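Local coordinates for pesticidal crystal protein Cry2Aa (Bacillus thuringiensis serovar kurstaki, PDB 1I5P) that promotes colloid-osmotic lysis after binding to midgut epithelial cells of mosquito and moth larvae, acting as a crystal-forming insecticidal toxin, at residues A[332-344]-A[350-362]. Numbering follows the deposited sequence.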
ATOM      1  N   THR A 332     -29.927 -21.359   1.338  1.00 34.97           N
ATOM      2  CA  THR A 332     -29.175 -20.154   1.031  1.00 33.99           C
ATOM      3  C   THR A 332     -28.656 -19.489   2.306  1.00 32.01           C
ATOM      4  O   THR A 332     -29.436 -19.022   3.137  1.00 33.02           O
ATOM      5  CB  THR A 332     -30.043 -19.144   0.243  1.00 34.21           C
ATOM      6  OG1 THR A 332     -29.317 -17.923   0.060  1.00 36.81           O
ATOM      7  CG2 THR A 332     -31.330 -18.851   0.987  1.00 37.53           C
ATOM      8  N   HIS A 333     -27.334 -19.477   2.457  1.00 29.89           N
ATOM      9  CA  HIS A 333     -26.676 -18.857   3.606  1.00 26.82           C
ATOM     10  C   HIS A 333     -26.212 -17.486   3.135  1.00 24.69           C
ATOM     11  O   HIS A 333     -25.282 -17.373   2.336  1.00 22.80           O
ATOM     12  CB  HIS A 333     -25.475 -19.686   4.048  1.00 26.90           C
ATOM     13  CG  HIS A 333     -25.818 -21.094   4.417  1.00 27.86           C
ATOM     14  ND1 HIS A 333     -26.587 -21.408   5.515  1.00 27.58           N
ATOM     15  CD2 HIS A 333     -25.505 -22.271   3.826  1.00 27.39           C
ATOM     16  CE1 HIS A 333     -26.735 -22.719   5.586  1.00 27.44           C
ATOM     17  NE2 HIS A 333     -26.087 -23.266   4.572  1.00 29.86           N
ATOM     18  N   SER A 334     -26.868 -16.443   3.630  1.00 22.64           N
ATOM     19  CA  SER A 334     -26.542 -15.092   3.209  1.00 22.36           C
ATOM     20  C   SER A 334     -26.270 -14.089   4.320  1.00 22.11           C
ATOM     21  O   SER A 334     -26.660 -14.286   5.472  1.00 20.25           O
ATOM     22  CB  SER A 334     -27.685 -14.555   2.355  1.00 24.05           C
ATOM     23  OG  SER A 334     -28.887 -14.529   3.109  1.00 21.80           O
ATOM     24  N   LEU A 335     -25.576 -13.017   3.943  1.00 20.40           N
ATOM     25  CA  LEU A 335     -25.267 -11.904   4.834  1.00 19.86           C
ATOM     26  C   LEU A 335     -26.050 -10.776   4.184  1.00 20.19           C
ATOM     27  O   LEU A 335     -25.681 -10.276   3.117  1.00 20.10           O
ATOM     28  CB  LEU A 335     -23.772 -11.569   4.836  1.00 17.20           C
ATOM     29  CG  LEU A 335     -23.413 -10.307   5.633  1.00 17.45           C
ATOM     30  CD1 LEU A 335     -23.799 -10.484   7.094  1.00 13.70           C
ATOM     31  CD2 LEU A 335     -21.923 -10.014   5.502  1.00 15.16           C
ATOM     32  N   ASN A 336     -27.147 -10.397   4.825  1.00 20.27           N
ATOM     33  CA  ASN A 336     -28.038  -9.378   4.301  1.00 20.84           C
ATOM     34  C   ASN A 336     -27.708  -7.946   4.680  1.00 20.88           C
ATOM     35  O   ASN A 336     -28.101  -7.010   3.982  1.00 18.37           O
ATOM     36  CB  ASN A 336     -29.467  -9.709   4.742  1.00 23.21           C
ATOM     37  CG  ASN A 336     -29.991 -10.995   4.117  1.00 26.07           C
ATOM     38  OD1 ASN A 336     -29.311 -12.023   4.110  1.00 27.61           O
ATOM     39  ND2 ASN A 336     -31.210 -10.941   3.596  1.00 24.72           N
ATOM     40  N   SER A 337     -26.987  -7.778   5.783  1.00 19.81           N
ATOM     41  CA  SER A 337     -26.634  -6.452   6.267  1.00 19.72           C
ATOM     42  C   SER A 337     -25.357  -6.519   7.085  1.00 19.59           C
ATOM     43  O   SER A 337     -25.079  -7.526   7.739  1.00 20.26           O
ATOM     44  CB  SER A 337     -27.768  -5.899   7.134  1.00 19.10           C
ATOM     45  OG  SER A 337     -27.471  -4.594   7.603  1.00 19.94           O
ATOM     46  N   ALA A 338     -24.588  -5.440   7.065  1.00 16.76           N
ATOM     47  CA  ALA A 338     -23.343  -5.415   7.807  1.00 18.22           C
ATOM     48  C   ALA A 338     -22.889  -4.009   8.141  1.00 18.50           C
ATOM     49  O   ALA A 338     -23.256  -3.043   7.474  1.00 19.20           O
ATOM     50  CB  ALA A 338     -22.255  -6.130   7.011  1.00 18.33           C
ATOM     51  N   ARG A 339     -22.086  -3.909   9.190  1.00 18.50           N
ATOM     52  CA  ARG A 339     -21.535  -2.637   9.615  1.00 19.39           C
ATOM     53  C   ARG A 339     -20.241  -2.957  10.340  1.00 17.46           C
ATOM     54  O   ARG A 339     -20.185  -3.875  11.156  1.00 17.11           O
ATOM     55  CB  ARG A 339     -22.511  -1.897  10.537  1.00 19.78           C
ATOM     56  CG  ARG A 339     -22.016  -0.530  11.014  1.00 22.35           C
ATOM     57  CD  ARG A 339     -23.179   0.340  11.480  1.00 24.41           C
ATOM     58  NE  ARG A 339     -24.017  -0.345  12.464  1.00 30.14           N
ATOM     59  CZ  ARG A 339     -25.248   0.037  12.798  1.00 33.66           C
ATOM     60  NH1 ARG A 339     -25.794   1.106  12.230  1.00 30.50           N
ATOM     61  NH2 ARG A 339     -25.937  -0.654  13.700  1.00 35.44           N
ATOM     62  N   VAL A 340     -19.201  -2.203  10.007  1.00 17.40           N
ATOM     63  CA  VAL A 340     -17.881  -2.384  10.593  1.00 14.84           C
ATOM     64  C   VAL A 340     -17.765  -1.547  11.866  1.00 16.56           C
ATOM     65  O   VAL A 340     -18.256  -0.414  11.921  1.00 14.95           O
ATOM     66  CB  VAL A 340     -16.787  -1.968   9.592  1.00 13.63           C
ATOM     67  CG1 VAL A 340     -15.411  -2.164  10.199  1.00 12.01           C
ATOM     68  CG2 VAL A 340     -16.930  -2.788   8.307  1.00  9.96           C
ATOM     69  N   ASN A 341     -17.121  -2.112  12.883  1.00 14.99           N
ATOM     70  CA  ASN A 341     -16.965  -1.435  14.166  1.00 18.10           C
ATOM     71  C   ASN A 341     -15.516  -1.094  14.490  1.00 17.80           C
ATOM     72  O   ASN A 341     -14.590  -1.806  14.094  1.00 17.74           O
ATOM     73  CB  ASN A 341     -17.554  -2.302  15.281  1.00 17.05           C
ATOM     74  CG  ASN A 341     -18.981  -2.720  14.992  1.00 19.76           C
ATOM     75  OD1 ASN A 341     -19.829  -1.886  14.666  1.00 19.30           O
ATOM     76  ND2 ASN A 341     -19.257  -4.015  15.109  1.00 18.59           N
ATOM     77  N   TYR A 342     -15.329  -0.000  15.224  1.00 16.65           N
ATOM     78  CA  TYR A 342     -13.991   0.461  15.590  1.00 15.64           C
ATOM     79  C   TYR A 342     -13.910   0.928  17.045  1.00 15.91           C
ATOM     80  O   TYR A 342     -14.930   1.127  17.715  1.00 13.93           O
ATOM     81  CB  TYR A 342     -13.565   1.626  14.685  1.00 13.50           C
ATOM     82  CG  TYR A 342     -13.744   1.389  13.199  1.00 13.92           C
ATOM     83  CD1 TYR A 342     -14.999   1.495  12.600  1.00 13.10           C
ATOM     84  CD2 TYR A 342     -12.651   1.066  12.390  1.00 11.16           C
ATOM     85  CE1 TYR A 342     -15.166   1.287  11.231  1.00 14.72           C
ATOM     86  CE2 TYR A 342     -12.807   0.851  11.019  1.00 13.60           C
ATOM     87  CZ  TYR A 342     -14.070   0.965  10.447  1.00 14.43           C
ATOM     88  OH  TYR A 342     -14.235   0.739   9.098  1.00 14.97           O
ATOM     89  N   SER A 343     -12.680   1.106  17.515  1.00 16.81           N
ATOM     90  CA  SER A 343     -12.427   1.577  18.870  1.00 18.39           C
ATOM     91  C   SER A 343     -13.030   2.966  18.998  1.00 17.68           C
ATOM     92  O   SER A 343     -13.112   3.705  18.012  1.00 16.13           O
ATOM     93  CB  SER A 343     -10.926   1.656  19.133  1.00 19.89           C
ATOM     94  OG  SER A 343     -10.315   0.383  19.030  1.00 26.46           O
ATOM     95  N   GLY A 344     -13.450   3.317  20.208  1.00 17.72           N
ATOM     96  CA  GLY A 344     -14.042   4.624  20.432  1.00 16.60           C
ATOM     97  C   GLY A 344     -15.531   4.602  20.171  1.00 16.85           C
ATOM     98  O   GLY A 344     -16.195   5.638  20.224  1.00 19.38           O
ATOM     99  N   LEU A 350     -23.939   1.485   7.161  1.00 18.62           N
ATOM    100  CA  LEU A 350     -24.478   0.147   7.002  1.00 20.33           C
ATOM    101  C   LEU A 350     -24.223  -0.319   5.580  1.00 20.63           C
ATOM    102  O   LEU A 350     -24.121   0.487   4.657  1.00 21.73           O
ATOM    103  CB  LEU A 350     -25.979   0.133   7.281  1.00 20.40           C
ATOM    104  CG  LEU A 350     -26.390   0.063   8.752  1.00 22.53           C
ATOM    105  CD1 LEU A 350     -27.807   0.600   8.918  1.00 21.97           C
ATOM    106  CD2 LEU A 350     -26.287  -1.374   9.235  1.00 23.31           C
ATOM    107  N   ILE A 351     -24.101  -1.627   5.413  1.00 19.70           N
ATOM    108  CA  ILE A 351     -23.884  -2.198   4.097  1.00 20.91           C
ATOM    109  C   ILE A 351     -25.016  -3.185   3.896  1.00 18.95           C
ATOM    110  O   ILE A 351     -25.262  -4.035   4.753  1.00 17.59           O
ATOM    111  CB  ILE A 351     -22.540  -2.934   4.024  1.00 21.95           C
ATOM    112  CG1 ILE A 351     -21.417  -1.989   4.450  1.00 21.25           C
ATOM    113  CG2 ILE A 351     -22.296  -3.432   2.602  1.00 23.74           C
ATOM    114  CD1 ILE A 351     -20.232  -2.687   5.068  1.00 21.67           C
ATOM    115  N   GLY A 352     -25.717  -3.065   2.774  1.00 19.30           N
ATOM    116  CA  GLY A 352     -26.829  -3.960   2.523  1.00 19.32           C
ATOM    117  C   GLY A 352     -28.112  -3.377   3.083  1.00 20.65           C
ATOM    118  O   GLY A 352     -28.321  -2.165   3.039  1.00 19.35           O
ATOM    119  N   ALA A 353     -28.970  -4.240   3.612  1.00 21.20           N
ATOM    120  CA  ALA A 353     -30.244  -3.807   4.170  1.00 23.82           C
ATOM    121  C   ALA A 353     -30.076  -2.897   5.378  1.00 25.19           C
ATOM    122  O   ALA A 353     -29.225  -3.137   6.244  1.00 24.82           O
ATOM    123  CB  ALA A 353     -31.082  -5.020   4.553  1.00 25.33           C
ATOM    124  N   THR A 354     -30.896  -1.852   5.429  1.00 25.30           N
ATOM    125  CA  THR A 354     -30.867  -0.901   6.528  1.00 26.73           C
ATOM    126  C   THR A 354     -32.085  -1.080   7.426  1.00 27.44           C
ATOM    127  O   THR A 354     -32.285  -0.317   8.370  1.00 28.27           O
ATOM    128  CB  THR A 354     -30.860   0.550   6.021  1.00 27.09           C
ATOM    129  OG1 THR A 354     -32.023   0.780   5.213  1.00 26.76           O
ATOM    130  CG2 THR A 354     -29.607   0.823   5.203  1.00 26.11           C
ATOM    131  N   ASN A 355     -32.901  -2.088   7.139  1.00 26.84           N
ATOM    132  CA  ASN A 355     -34.088  -2.321   7.951  1.00 28.32           C
ATOM    133  C   ASN A 355     -34.071  -3.685   8.616  1.00 28.16           C
ATOM    134  O   ASN A 355     -35.121  -4.261   8.872  1.00 31.18           O
ATOM    135  CB  ASN A 355     -35.360  -2.190   7.105  1.00 28.05           C
ATOM    136  CG  ASN A 355     -35.520  -3.326   6.105  1.00 29.86           C
ATOM    137  OD1 ASN A 355     -36.630  -3.617   5.655  1.00 32.20           O
ATOM    138  ND2 ASN A 355     -34.411  -3.961   5.741  1.00 22.77           N
ATOM    139  N   LEU A 356     -32.884  -4.208   8.893  1.00 27.33           N
ATOM    140  CA  LEU A 356     -32.781  -5.512   9.534  1.00 26.53           C
ATOM    141  C   LEU A 356     -31.892  -5.460  10.765  1.00 25.95           C
ATOM    142  O   LEU A 356     -30.885  -4.757  10.777  1.00 24.91           O
ATOM    143  CB  LEU A 356     -32.197  -6.539   8.563  1.00 24.92           C
ATOM    144  CG  LEU A 356     -32.925  -6.891   7.265  1.00 27.31           C
ATOM    145  CD1 LEU A 356     -32.014  -7.767   6.408  1.00 24.07           C
ATOM    146  CD2 LEU A 356     -34.228  -7.613   7.577  1.00 24.93           C
ATOM    147  N   ASN A 357     -32.263  -6.204  11.800  1.00 25.59           N
ATOM    148  CA  ASN A 357     -31.454  -6.255  13.007  1.00 26.36           C
ATOM    149  C   ASN A 357     -30.343  -7.270  12.791  1.00 27.07           C
ATOM    150  O   ASN A 357     -30.566  -8.336  12.220  1.00 27.25           O
ATOM    151  CB  ASN A 357     -32.291  -6.671  14.214  1.00 25.05           C
ATOM    152  CG  ASN A 357     -33.095  -5.527  14.794  1.00 25.59           C
ATOM    153  OD1 ASN A 357     -32.566  -4.447  15.053  1.00 27.47           O
ATOM    154  ND2 ASN A 357     -34.383  -5.766  15.016  1.00 23.75           N
ATOM    155  N   HIS A 358     -29.143  -6.925  13.238  1.00 25.95           N
ATOM    156  CA  HIS A 358     -27.999  -7.812  13.101  1.00 27.29           C
ATOM    157  C   HIS A 358     -28.056  -8.898  14.168  1.00 27.31           C
ATOM    158  O   HIS A 358     -28.383  -8.625  15.320  1.00 30.10           O
ATOM    159  CB  HIS A 358     -26.707  -7.003  13.213  1.00 25.35           C
ATOM    160  CG  HIS A 358     -26.542  -5.993  12.122  1.00 23.60           C
ATOM    161  ND1 HIS A 358     -25.501  -5.091  12.090  1.00 22.66           N
ATOM    162  CD2 HIS A 358     -27.278  -5.757  11.009  1.00 22.15           C
ATOM    163  CE1 HIS A 358     -25.602  -4.343  11.004  1.00 22.68           C
ATOM    164  NE2 HIS A 358     -26.673  -4.728  10.332  1.00 22.72           N
ATOM    165  N   ASN A 359     -27.747 -10.131  13.780  1.00 27.75           N
ATOM    166  CA  ASN A 359     -27.796 -11.254  14.709  1.00 26.26           C
ATOM    167  C   ASN A 359     -26.442 -11.852  15.051  1.00 26.60           C
ATOM    168  O   ASN A 359     -26.362 -12.986  15.523  1.00 28.18           O
ATOM    169  CB  ASN A 359     -28.709 -12.357  14.162  1.00 25.17           C
ATOM    170  CG  ASN A 359     -28.432 -12.680  12.704  1.00 25.60           C
ATOM    171  OD1 ASN A 359     -27.448 -12.220  12.129  1.00 22.96           O
ATOM    172  ND2 ASN A 359     -29.302 -13.484  12.101  1.00 23.91           N
ATOM    173  N   PHE A 360     -25.374 -11.104  14.818  1.00 27.01           N
ATOM    174  CA  PHE A 360     -24.054 -11.606  15.156  1.00 26.78           C
ATOM    175  C   PHE A 360     -23.012 -10.495  15.136  1.00 27.47           C
ATOM    176  O   PHE A 360     -23.156  -9.517  14.407  1.00 27.46           O
ATOM    177  CB  PHE A 360     -23.655 -12.747  14.205  1.00 25.88           C
ATOM    178  CG  PHE A 360     -23.068 -12.285  12.898  1.00 26.59           C
ATOM    179  CD1 PHE A 360     -21.698 -12.073  12.773  1.00 26.46           C
ATOM    180  CD2 PHE A 360     -23.880 -12.061  11.793  1.00 25.55           C
ATOM    181  CE1 PHE A 360     -21.145 -11.645  11.565  1.00 27.19           C
ATOM    182  CE2 PHE A 360     -23.339 -11.632  10.585  1.00 26.95           C
ATOM    183  CZ  PHE A 360     -21.968 -11.425  10.471  1.00 26.37           C
ATOM    184  N   ASN A 361     -21.979 -10.646  15.969  1.00 30.29           N
ATOM    185  CA  ASN A 361     -20.870  -9.692  16.070  1.00 31.93           C
ATOM    186  C   ASN A 361     -19.550 -10.457  16.042  1.00 32.26           C
ATOM    187  O   ASN A 361     -19.284 -11.302  16.901  1.00 33.69           O
ATOM    188  CB  ASN A 361     -20.953  -8.871  17.363  1.00 33.13           C
ATOM    189  CG  ASN A 361     -21.939  -7.717  17.264  1.00 35.96           C
ATOM    190  OD1 ASN A 361     -23.130  -7.883  17.525  1.00 34.67           O
ATOM    191  ND2 ASN A 361     -21.444  -6.540  16.879  1.00 35.77           N
ATOM    192  N   CYS A 362     -18.724 -10.124  15.054  1.00 31.63           N
ATOM    193  CA  CYS A 362     -17.423 -10.749  14.822  1.00 30.77           C
ATOM    194  C   CYS A 362     -16.311  -9.719  15.033  1.00 29.97           C
ATOM    195  O   CYS A 362     -16.254  -8.709  14.342  1.00 30.27           O
ATOM    196  CB  CYS A 362     -17.387 -11.289  13.391  1.00 29.34           C
ATOM    197  SG  CYS A 362     -15.737 -11.821  12.793  1.00 32.46           S
TER
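The imidazole of H358 meets strand 329-342 in two ways: the S337 carbonyl oxygen lies over one face of the ring, and R339 CB sits at its edge, 4.0 Å from CE1. The R339 guanidinium carries L350 CD2 over one face, offset toward the rim, and NH1 approaches L350 CG at 3.7 Å. On the opposite surface of the strand, F360 takes L335 CD1 at its ring edge, 3.7 Å from CE2, the two side chains crossing nearly at right angles.

S337 links the polar groups into a directed chain. With OG anti to the backbone N (chi1 -179°), the hydroxyl receives H358 NE2-H at 2.8 Å, slightly out of the imidazole plane. In turn S337 OG donates to A353 O at 2.7 Å. That direction places a proton on NE2, while ND1 bonds S312 on strand 308-321; the ring is thus held from both nitrogens.

Backbone evidence fixes the register. A338 and I351 form an antiparallel hydrogen-bonded pair, I351 N to A338 O measuring 2.6 Å, and their side chains share the sheet surface that packs against A462. S337 and G352 follow as a non-hydrogen-bonded pair; beyond it, A353 N reaches N336 O in a nearly straight bond (169°).

Together these contacts describe a short beta hairpin, 329-342 with 351-352, after which the chain turns back to place 360-363 antiparallel to 308-321, the strand that also pairs with 329-342. The arrangement belongs to a sheet of the beta-prism middle domain of delta-endotoxins.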